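Local structure of NADH dehydrogenase (Methanothermobacter marburgensis, 4R81) at residues V6-A11 and E24-G29; A130-S135 and V155-R160. The protein binds FMN and probably oxidises NADH or NADPH with a quinone as electron acceptor, as a flavodoxin-fold flavoprotein. One frame throughout, in Å; residues are numbered along the deposited sequence. Where two conformers were deposited one is given.

Contact 1: V6-A11 and E24-G29; sequences VYILFA and EAFTEG
Ile8 lays the end of its side chain against the edge of the Phe26 ring. CD1 lies in the plane of the ring, 3.8 Å from Phe26 CE2 and 3.9 Å from Phe26 CD2, and CG1 follows behind it at 4.1 Å from Phe26 CE2. The two side chains run past each other in opposite directions. With CG1 anti to its own carbonyl carbon and the chain then extended (chi2 170°), Ile8 reaches far enough for CD1 to touch the helix a second time, 4.0 Å from Thr27 CG2. Val6, two residues back on the same side of the strand, adds a looser touch at the same ring edge, its CG1 4.5 Å from Phe26 CE2. This is the first strand and first helix of the flavodoxin-like fold: 6-11 belongs to strand 5-10 of the parallel sheet, and 24-29 to helix 18-32, which returns antiparallel to it (175° between the short axes) before strand 36-41 completes the beta-alpha-beta unit. Phe26 also rests on Ala86 of strand 84-90, so the side chain bridges strand 5-10 and its neighbour. Thr27 OG1 turns back to the helix backbone, where Leu23 O and Glu24 O are both within reach of its one proton, and the methyl is the part that faces Ile8.

Contact 2: A130-S135 and V155-R160; sequences AVVLCS and VMLGDR. With FMN (flavin mononucleotide), chain E.
Val132 meets the helix through a single methyl: CG2 sits 4.0 Å from Leu157 CD2 and 4.1 Å from Met156 CG, touching two consecutive residues of 155-160. The valine and its two partners cross obliquely. Anti to the backbone N (chi1 -168°), CG of Met156 is brought to the valine; the bend at chi2 (71°) sets the direction of the sulfur. CB of Leu157 does not aim at the strand, but the end of the side chain turns in and CD2 closes the distance.

Further out, Met156 packs on Phe87 and Tyr89 of strand 84-90, while Leu157 rests on Met171 of strand 169-174, so helix 148-162 lies over three adjacent strands of the sheet. A wider pi-type turn runs through 155-160, with Arg160 N bonded to Val155 O at 3.0 Å. The same turn faces the second subunit: Arg160 NE donates to Trp93 O of that chain, and Arg160 NH2 forms a salt bridge with Asp95 of its own chain.

At the strand's C-terminal end, the usual place for FMN in a flavodoxin-like fold, Ser135 OG in the conformer given hydrogen-bonds FMN O4' at 2.7 Å, and either hydroxyl may donate. The chemistry is thus divided along the strand, which meets the helix through apolar packing at Val132 and offers a hydroxyl to the ribityl chain at its C-terminal end.

Contact 1 and contact 2 lie on opposite faces of one parallel sheet, with helix 18-32 covering the first and helix 148-162 the second; their centres are 14 Å apart. They meet where Leu133 of the strand, on the face turned from Val132, brings its CD1 to 3.7 Å from Phe26 CD1 of the helix. Two FMN sites bear on the pair. At the strand ends, Ser135 of contact 2 joins Phe18 and Ser19, at the start of contact 1's helix, around one flavin; Phe26 stands about 13 Å from an FMN. At the far side of contact 2, Asp159 touches another FMN, beside Trp93 and Ser94 of the second subunit.

Contact 1: V6-A11 and E24-G29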
ATOM      1  N   VAL A   6       5.766 -15.415 -18.299  1.00 20.75           N
ATOM      2  CA  VAL A   6       5.323 -14.663 -17.131  1.00 18.41           C
ATOM      3  C   VAL A   6       6.348 -13.619 -16.729  1.00 19.34           C
ATOM      4  O   VAL A   6       7.528 -13.938 -16.597  1.00 20.78           O
ATOM      5  CB  VAL A   6       5.128 -15.588 -15.923  1.00 18.88           C
ATOM      6  CG1 VAL A   6       4.390 -14.854 -14.811  1.00 18.14           C
ATOM      7  CG2 VAL A   6       4.358 -16.825 -16.337  1.00 19.57           C
ATOM      8  N   TYR A   7       5.905 -12.380 -16.523  1.00 18.58           N
ATOM      9  CA  TYR A   7       6.766 -11.391 -15.883  1.00 18.72           C
ATOM     10  C   TYR A   7       6.395 -11.359 -14.406  1.00 18.28           C
ATOM     11  O   TYR A   7       5.248 -11.067 -14.037  1.00 18.01           O
ATOM     12  CB  TYR A   7       6.677  -9.999 -16.541  1.00 19.28           C
ATOM     13  CG  TYR A   7       7.588  -8.962 -15.897  1.00 19.65           C
ATOM     14  CD1 TYR A   7       8.932  -9.240 -15.648  1.00 20.10           C
ATOM     15  CD2 TYR A   7       7.103  -7.704 -15.540  1.00 20.03           C
ATOM     16  CE1 TYR A   7       9.770  -8.299 -15.051  1.00 21.36           C
ATOM     17  CE2 TYR A   7       7.926  -6.755 -14.946  1.00 20.59           C
ATOM     18  CZ  TYR A   7       9.261  -7.058 -14.703  1.00 19.73           C
ATOM     19  OH  TYR A   7      10.102  -6.136 -14.112  1.00 19.98           O
ATOM     20  N   ILE A   8       7.380 -11.688 -13.573  1.00 19.01           N
ATOM     21  CA  ILE A   8       7.176 -11.887 -12.149  1.00 18.87           C
ATOM     22  C   ILE A   8       7.782 -10.737 -11.366  1.00 18.15           C
ATOM     23  O   ILE A   8       9.007 -10.544 -11.364  1.00 19.97           O
ATOM     24  CB  ILE A   8       7.835 -13.193 -11.668  1.00 18.66           C
ATOM     25  CG1 ILE A   8       7.331 -14.400 -12.479  1.00 19.12           C
ATOM     26  CG2 ILE A   8       7.580 -13.388 -10.184  1.00 18.18           C
ATOM     27  CD1 ILE A   8       8.126 -15.671 -12.219  1.00 19.82           C
ATOM     28  N   LEU A   9       6.922  -9.965 -10.710  1.00 15.95           N
ATOM     29  CA  LEU A   9       7.378  -8.888  -9.840  1.00 16.08           C
ATOM     30  C   LEU A   9       7.610  -9.470  -8.456  1.00 17.06           C
ATOM     31  O   LEU A   9       6.700 -10.028  -7.841  1.00 17.91           O
ATOM     32  CB  LEU A   9       6.337  -7.763  -9.759  1.00 16.35           C
ATOM     33  CG  LEU A   9       6.161  -6.838 -10.971  1.00 18.37           C
ATOM     34  CD1 LEU A   9       7.514  -6.282 -11.404  1.00 17.50           C
ATOM     35  CD2 LEU A   9       5.448  -7.542 -12.146  1.00 18.41           C
ATOM     36  N   PHE A  10       8.832  -9.336  -7.970  1.00 16.24           N
ATOM     37  CA  PHE A  10       9.210  -9.880  -6.678  1.00 16.57           C
ATOM     38  C   PHE A  10       9.642  -8.737  -5.771  1.00 16.40           C
ATOM     39  O   PHE A  10      10.524  -7.948  -6.120  1.00 17.65           O
ATOM     40  CB  PHE A  10      10.342 -10.893  -6.847  1.00 16.67           C
ATOM     41  CG  PHE A  10      10.844 -11.456  -5.555  1.00 17.52           C
ATOM     42  CD1 PHE A  10      10.154 -12.467  -4.909  1.00 17.64           C
ATOM     43  CD2 PHE A  10      12.003 -10.973  -4.980  1.00 17.39           C
ATOM     44  CE1 PHE A  10      10.620 -12.992  -3.709  1.00 17.83           C
ATOM     45  CE2 PHE A  10      12.466 -11.484  -3.784  1.00 19.03           C
ATOM     46  CZ  PHE A  10      11.779 -12.495  -3.149  1.00 18.10           C
ATOM     47  N   ALA A  11       9.021  -8.657  -4.600  1.00 16.51           N
ATOM     48  CA  ALA A  11       9.255  -7.555  -3.679  1.00 16.63           C
ATOM     49  C   ALA A  11       9.653  -8.018  -2.280  1.00 16.67           C
ATOM     50  O   ALA A  11       8.786  -8.312  -1.459  1.00 18.33           O
ATOM     51  CB  ALA A  11       8.002  -6.676  -3.602  1.00 17.69           C
ATOM     52  N   GLU A  24      10.968 -19.477  -5.877  1.00 20.70           N
ATOM     53  CA  GLU A  24      11.601 -20.689  -6.377  1.00 20.92           C
ATOM     54  C   GLU A  24      10.571 -21.769  -6.666  1.00 20.78           C
ATOM     55  O   GLU A  24      10.654 -22.458  -7.687  1.00 21.14           O
ATOM     56  CB  GLU A  24      12.632 -21.212  -5.376  1.00 23.48           C
ATOM     57  CG  GLU A  24      13.328 -22.484  -5.822  1.00 27.93           C
ATOM     58  CD  GLU A  24      14.244 -22.275  -7.022  1.00 31.60           C
ATOM     59  OE1 GLU A  24      14.731 -21.133  -7.230  1.00 32.28           O
ATOM     60  OE2 GLU A  24      14.479 -23.264  -7.761  1.00 33.78           O
ATOM     61  N   ALA A  25       9.589 -21.909  -5.779  1.00 21.00           N
ATOM     62  CA  ALA A  25       8.566 -22.943  -5.952  1.00 20.97           C
ATOM     63  C   ALA A  25       7.688 -22.635  -7.168  1.00 19.58           C
ATOM     64  O   ALA A  25       7.409 -23.508  -7.993  1.00 18.82           O
ATOM     65  CB  ALA A  25       7.726 -23.090  -4.688  1.00 21.42           C
ATOM     66  N   PHE A  26       7.295 -21.372  -7.291  1.00 19.72           N
ATOM     67  CA  PHE A  26       6.485 -20.912  -8.418  1.00 19.14           C
ATOM     68  C   PHE A  26       7.209 -21.123  -9.750  1.00 19.92           C
ATOM     69  O   PHE A  26       6.626 -21.634 -10.708  1.00 19.85           O
ATOM     70  CB  PHE A  26       6.106 -19.440  -8.225  1.00 19.69           C
ATOM     71  CG  PHE A  26       5.208 -18.889  -9.303  1.00 20.03           C
ATOM     72  CD1 PHE A  26       3.909 -19.358  -9.462  1.00 19.14           C
ATOM     73  CD2 PHE A  26       5.658 -17.878 -10.139  1.00 20.60           C
ATOM     74  CE1 PHE A  26       3.084 -18.835 -10.453  1.00 19.18           C
ATOM     75  CE2 PHE A  26       4.844 -17.348 -11.126  1.00 19.34           C
ATOM     76  CZ  PHE A  26       3.552 -17.826 -11.282  1.00 20.11           C
ATOM     77  N   THR A  27       8.478 -20.739  -9.818  1.00 19.48           N
ATOM     78  CA  THR A  27       9.233 -20.927 -11.052  1.00 20.82           C
ATOM     79  C   THR A  27       9.416 -22.405 -11.407  1.00 20.62           C
ATOM     80  O   THR A  27       9.415 -22.765 -12.582  1.00 20.73           O
ATOM     81  CB  THR A  27      10.591 -20.196 -11.028  1.00 21.24           C
ATOM     82  OG1 THR A  27      11.367 -20.644  -9.911  1.00 24.84           O
ATOM     83  CG2 THR A  27      10.384 -18.685 -10.933  1.00 22.16           C
ATOM     84  N   GLU A  28       9.562 -23.255 -10.395  1.00 21.67           N
ATOM     85  CA  GLU A  28       9.649 -24.696 -10.621  1.00 23.99           C
ATOM     86  C   GLU A  28       8.381 -25.211 -11.294  1.00 23.41           C
ATOM     87  O   GLU A  28       8.449 -25.993 -12.245  1.00 24.04           O
ATOM     88  CB  GLU A  28       9.903 -25.440  -9.301  1.00 27.66           C
ATOM     89  CG  GLU A  28      10.163 -26.934  -9.451  1.00 33.07           C
ATOM     90  CD  GLU A  28      10.491 -27.613  -8.128  1.00 37.23           C
ATOM     91  OE1 GLU A  28      10.572 -26.910  -7.091  1.00 38.25           O
ATOM     92  OE2 GLU A  28      10.665 -28.855  -8.127  1.00 40.37           O
ATOM     93  N   GLY A  29       7.225 -24.773 -10.799  1.00 22.05           N
ATOM     94  CA  GLY A  29       5.960 -25.136 -11.414  1.00 22.00           C
ATOM     95  C   GLY A  29       5.835 -24.622 -12.839  1.00 21.51           C
ATOM     96  O   GLY A  29       5.385 -25.351 -13.726  1.00 22.85           O
TER

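Contact 2: A130-S135 and V155-R160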
ATOM      1  N   ALA A 130      -3.084 -12.873 -14.130  1.00 20.50           N
ATOM      2  CA  ALA A 130      -2.165 -12.453 -13.088  1.00 21.28           C
ATOM      3  C   ALA A 130      -2.349 -13.352 -11.876  1.00 21.15           C
ATOM      4  O   ALA A 130      -3.482 -13.655 -11.483  1.00 21.37           O
ATOM      5  CB  ALA A 130      -2.400 -11.004 -12.711  1.00 21.14           C
ATOM      6  N   VAL A 131      -1.230 -13.776 -11.296  1.00 20.66           N
ATOM      7  CA  VAL A 131      -1.220 -14.600 -10.096  1.00 21.37           C
ATOM      8  C   VAL A 131      -0.560 -13.827  -8.951  1.00 20.60           C
ATOM      9  O   VAL A 131       0.554 -13.314  -9.094  1.00 21.27           O
ATOM     10  CB  VAL A 131      -0.421 -15.894 -10.327  1.00 23.43           C
ATOM     11  CG1 VAL A 131      -0.421 -16.755  -9.072  1.00 24.60           C
ATOM     12  CG2 VAL A 131      -0.990 -16.670 -11.510  1.00 26.39           C
ATOM     13  N   VAL A 132      -1.240 -13.736  -7.813  1.00 19.98           N
ATOM     14  CA  VAL A 132      -0.667 -13.081  -6.644  1.00 18.75           C
ATOM     15  C   VAL A 132      -0.363 -14.134  -5.590  1.00 19.30           C
ATOM     16  O   VAL A 132      -1.246 -14.883  -5.179  1.00 20.04           O
ATOM     17  CB  VAL A 132      -1.635 -12.034  -6.051  1.00 19.28           C
ATOM     18  CG1 VAL A 132      -1.050 -11.422  -4.774  1.00 18.87           C
ATOM     19  CG2 VAL A 132      -1.926 -10.956  -7.074  1.00 20.40           C
ATOM     20  N   LEU A 133       0.892 -14.194  -5.166  1.00 17.95           N
ATOM     21  CA  LEU A 133       1.312 -15.119  -4.118  1.00 18.75           C
ATOM     22  C   LEU A 133       1.777 -14.279  -2.937  1.00 19.85           C
ATOM     23  O   LEU A 133       2.886 -13.727  -2.931  1.00 20.13           O
ATOM     24  CB  LEU A 133       2.428 -16.050  -4.606  1.00 19.94           C
ATOM     25  CG  LEU A 133       2.147 -16.929  -5.829  1.00 20.43           C
ATOM     26  CD1 LEU A 133       3.341 -17.822  -6.174  1.00 21.84           C
ATOM     27  CD2 LEU A 133       0.904 -17.781  -5.620  1.00 22.39           C
ATOM     28  N   CYS A 134       0.899 -14.157  -1.947  1.00 19.13           N
ATOM     29  CA  CYS A 134       1.131 -13.274  -0.817  1.00 18.98           C
ATOM     30  C   CYS A 134       1.360 -14.075   0.458  1.00 18.56           C
ATOM     31  O   CYS A 134       0.481 -14.807   0.921  1.00 20.55           O
ATOM     32  CB  CYS A 134      -0.077 -12.351  -0.649  1.00 20.82           C
ATOM     33  SG  CYS A 134      -0.015 -11.299   0.788  1.00 24.61           S
ATOM     34  N   SER A 135       2.549 -13.947   1.028  1.00 17.91           N
ATOM     35  CA  SER A 135       2.877 -14.645   2.267  0.50 17.84           C
ATOM     36  C   SER A 135       2.443 -13.795   3.452  1.00 18.48           C
ATOM     37  O   SER A 135       2.689 -12.598   3.479  1.00 20.80           O
ATOM     38  CB  SER A 135       4.380 -14.920   2.338  0.50 19.20           C
ATOM     39  OG  SER A 135       4.743 -15.421   3.611  0.50 20.53           O
ATOM     40  N   VAL A 155      -8.671  -4.594  -3.526  1.00 19.59           N
ATOM     41  CA  VAL A 155      -7.612  -3.663  -3.868  1.00 19.15           C
ATOM     42  C   VAL A 155      -6.669  -4.222  -4.935  1.00 19.84           C
ATOM     43  O   VAL A 155      -6.466  -3.614  -5.990  1.00 19.24           O
ATOM     44  CB  VAL A 155      -6.832  -3.267  -2.599  1.00 19.09           C
ATOM     45  CG1 VAL A 155      -5.599  -2.431  -2.945  1.00 19.36           C
ATOM     46  CG2 VAL A 155      -7.744  -2.499  -1.653  1.00 21.59           C
ATOM     47  N   MET A 156      -6.101  -5.393  -4.671  1.00 19.48           N
ATOM     48  CA  MET A 156      -5.087  -5.947  -5.550  1.00 19.74           C
ATOM     49  C   MET A 156      -5.713  -6.593  -6.787  1.00 21.47           C
ATOM     50  O   MET A 156      -5.358  -6.262  -7.919  1.00 23.00           O
ATOM     51  CB  MET A 156      -4.244  -6.956  -4.777  1.00 23.60           C
ATOM     52  CG  MET A 156      -3.002  -7.388  -5.476  1.00 26.43           C
ATOM     53  SD  MET A 156      -1.765  -6.080  -5.521  1.00 28.74           S
ATOM     54  CE  MET A 156      -0.402  -7.028  -6.173  1.00 29.68           C
ATOM     55  N   LEU A 157      -6.660  -7.497  -6.575  1.00 21.41           N
ATOM     56  CA  LEU A 157      -7.284  -8.185  -7.702  1.00 22.09           C
ATOM     57  C   LEU A 157      -8.232  -7.253  -8.445  1.00 21.76           C
ATOM     58  O   LEU A 157      -8.202  -7.180  -9.676  1.00 24.62           O
ATOM     59  CB  LEU A 157      -8.021  -9.448  -7.236  1.00 22.43           C
ATOM     60  CG  LEU A 157      -7.148 -10.483  -6.519  1.00 25.08           C
ATOM     61  CD1 LEU A 157      -7.923 -11.754  -6.213  1.00 28.12           C
ATOM     62  CD2 LEU A 157      -5.925 -10.803  -7.362  1.00 22.90           C
ATOM     63  N   GLY A 158      -9.069  -6.536  -7.702  1.00 21.11           N
ATOM     64  CA  GLY A 158     -10.061  -5.675  -8.315  1.00 21.67           C
ATOM     65  C   GLY A 158      -9.482  -4.456  -9.009  1.00 22.42           C
ATOM     66  O   GLY A 158      -9.486  -4.371 -10.237  1.00 24.76           O
ATOM     67  N   ASP A 159      -8.987  -3.505  -8.225  1.00 21.60           N
ATOM     68  CA  ASP A 159      -8.546  -2.228  -8.773  1.00 20.20           C
ATOM     69  C   ASP A 159      -7.237  -2.338  -9.552  1.00 19.95           C
ATOM     70  O   ASP A 159      -7.126  -1.847 -10.675  1.00 21.96           O
ATOM     71  CB  ASP A 159      -8.399  -1.199  -7.655  1.00 21.23           C
ATOM     72  CG  ASP A 159      -8.092   0.194  -8.175  1.00 23.68           C
ATOM     73  OD1 ASP A 159      -8.731   0.617  -9.166  1.00 27.46           O
ATOM     74  OD2 ASP A 159      -7.218   0.874  -7.589  1.00 24.93           O
ATOM     75  N   ARG A 160      -6.242  -2.978  -8.954  1.00 19.49           N
ATOM     76  CA  ARG A 160      -4.899  -2.941  -9.524  1.00 18.16           C
ATOM     77  C   ARG A 160      -4.671  -3.912 -10.675  1.00 19.41           C
ATOM     78  O   ARG A 160      -3.726  -3.743 -11.444  1.00 21.61           O
ATOM     79  CB  ARG A 160      -3.845  -3.164  -8.434  1.00 17.77           C
ATOM     80  CG  ARG A 160      -3.717  -2.015  -7.466  1.00 18.34           C
ATOM     81  CD  ARG A 160      -2.758  -2.350  -6.345  1.00 18.05           C
ATOM     82  NE  ARG A 160      -2.912  -1.431  -5.218  1.00 17.42           N
ATOM     83  CZ  ARG A 160      -2.408  -1.628  -4.002  1.00 17.58           C
ATOM     84  NH1 ARG A 160      -1.692  -2.712  -3.740  1.00 18.00           N
ATOM     85  NH2 ARG A 160      -2.629  -0.741  -3.048  1.00 18.68           N
TER
HETATM   86  N1  FMN E 300       1.399 -10.519   8.578  1.00 23.18           N
HETATM   87  C2  FMN E 300       0.028 -10.389   8.459  1.00 23.80           C
HETATM   88  O2  FMN E 300      -0.679 -11.388   8.463  1.00 24.50           O
HETATM   89  N3  FMN E 300      -0.551  -9.142   8.329  1.00 23.01           N
HETATM   90  C4  FMN E 300       0.236  -8.011   8.317  1.00 22.00           C
HETATM   91  O4  FMN E 300      -0.301  -6.914   8.190  1.00 22.70           O
HETATM   92  C4A FMN E 300       1.619  -8.125   8.439  1.00 21.73           C
HETATM   93  N5  FMN E 300       2.429  -7.007   8.447  1.00 22.11           N
HETATM   94  C5A FMN E 300       3.799  -7.143   8.551  1.00 22.03           C
HETATM   95  C6  FMN E 300       4.612  -6.009   8.539  1.00 20.99           C
HETATM   96  C7  FMN E 300       5.994  -6.132   8.654  1.00 21.68           C
HETATM   97  C7M FMN E 300       6.870  -4.914   8.622  1.00 22.91           C
HETATM   98  C8  FMN E 300       6.570  -7.396   8.780  1.00 21.07           C
HETATM   99  C8M FMN E 300       8.062  -7.544   8.910  1.00 23.34           C
HETATM  100  C9  FMN E 300       5.751  -8.522   8.801  1.00 21.71           C
HETATM  101  C9A FMN E 300       4.367  -8.405   8.683  1.00 22.07           C
HETATM  102  N10 FMN E 300       3.550  -9.524   8.698  1.00 21.72           N
HETATM  103  C10 FMN E 300       2.189  -9.388   8.570  1.00 21.95           C
HETATM  104  C1' FMN E 300       4.132 -10.897   8.803  1.00 21.09           C
HETATM  105  C2' FMN E 300       4.690 -11.199   7.405  1.00 21.08           C
HETATM  106  O2' FMN E 300       3.670 -11.322   6.433  1.00 18.94           O
HETATM  107  C3' FMN E 300       5.615 -12.405   7.438  1.00 22.76           C
HETATM  108  O3' FMN E 300       6.791 -11.990   8.114  1.00 23.75           O
HETATM  109  C4' FMN E 300       5.969 -12.861   6.028  1.00 23.28           C
HETATM  110  O4' FMN E 300       4.851 -13.398   5.355  1.00 25.12           O
HETATM  111  C5' FMN E 300       7.078 -13.900   6.035  1.00 22.80           C
HETATM  112  O5' FMN E 300       7.520 -14.020   4.703  1.00 23.75           O
HETATM  113  P   FMN E 300       9.004 -13.530   4.340  1.00 23.53           P
HETATM  114  O1P FMN E 300       9.973 -14.452   5.058  1.00 24.43           O
HETATM  115  O2P FMN E 300       9.217 -13.621   2.850  1.00 26.06           O
HETATM  116  O3P FMN E 300       9.185 -12.120   4.849  1.00 24.64           O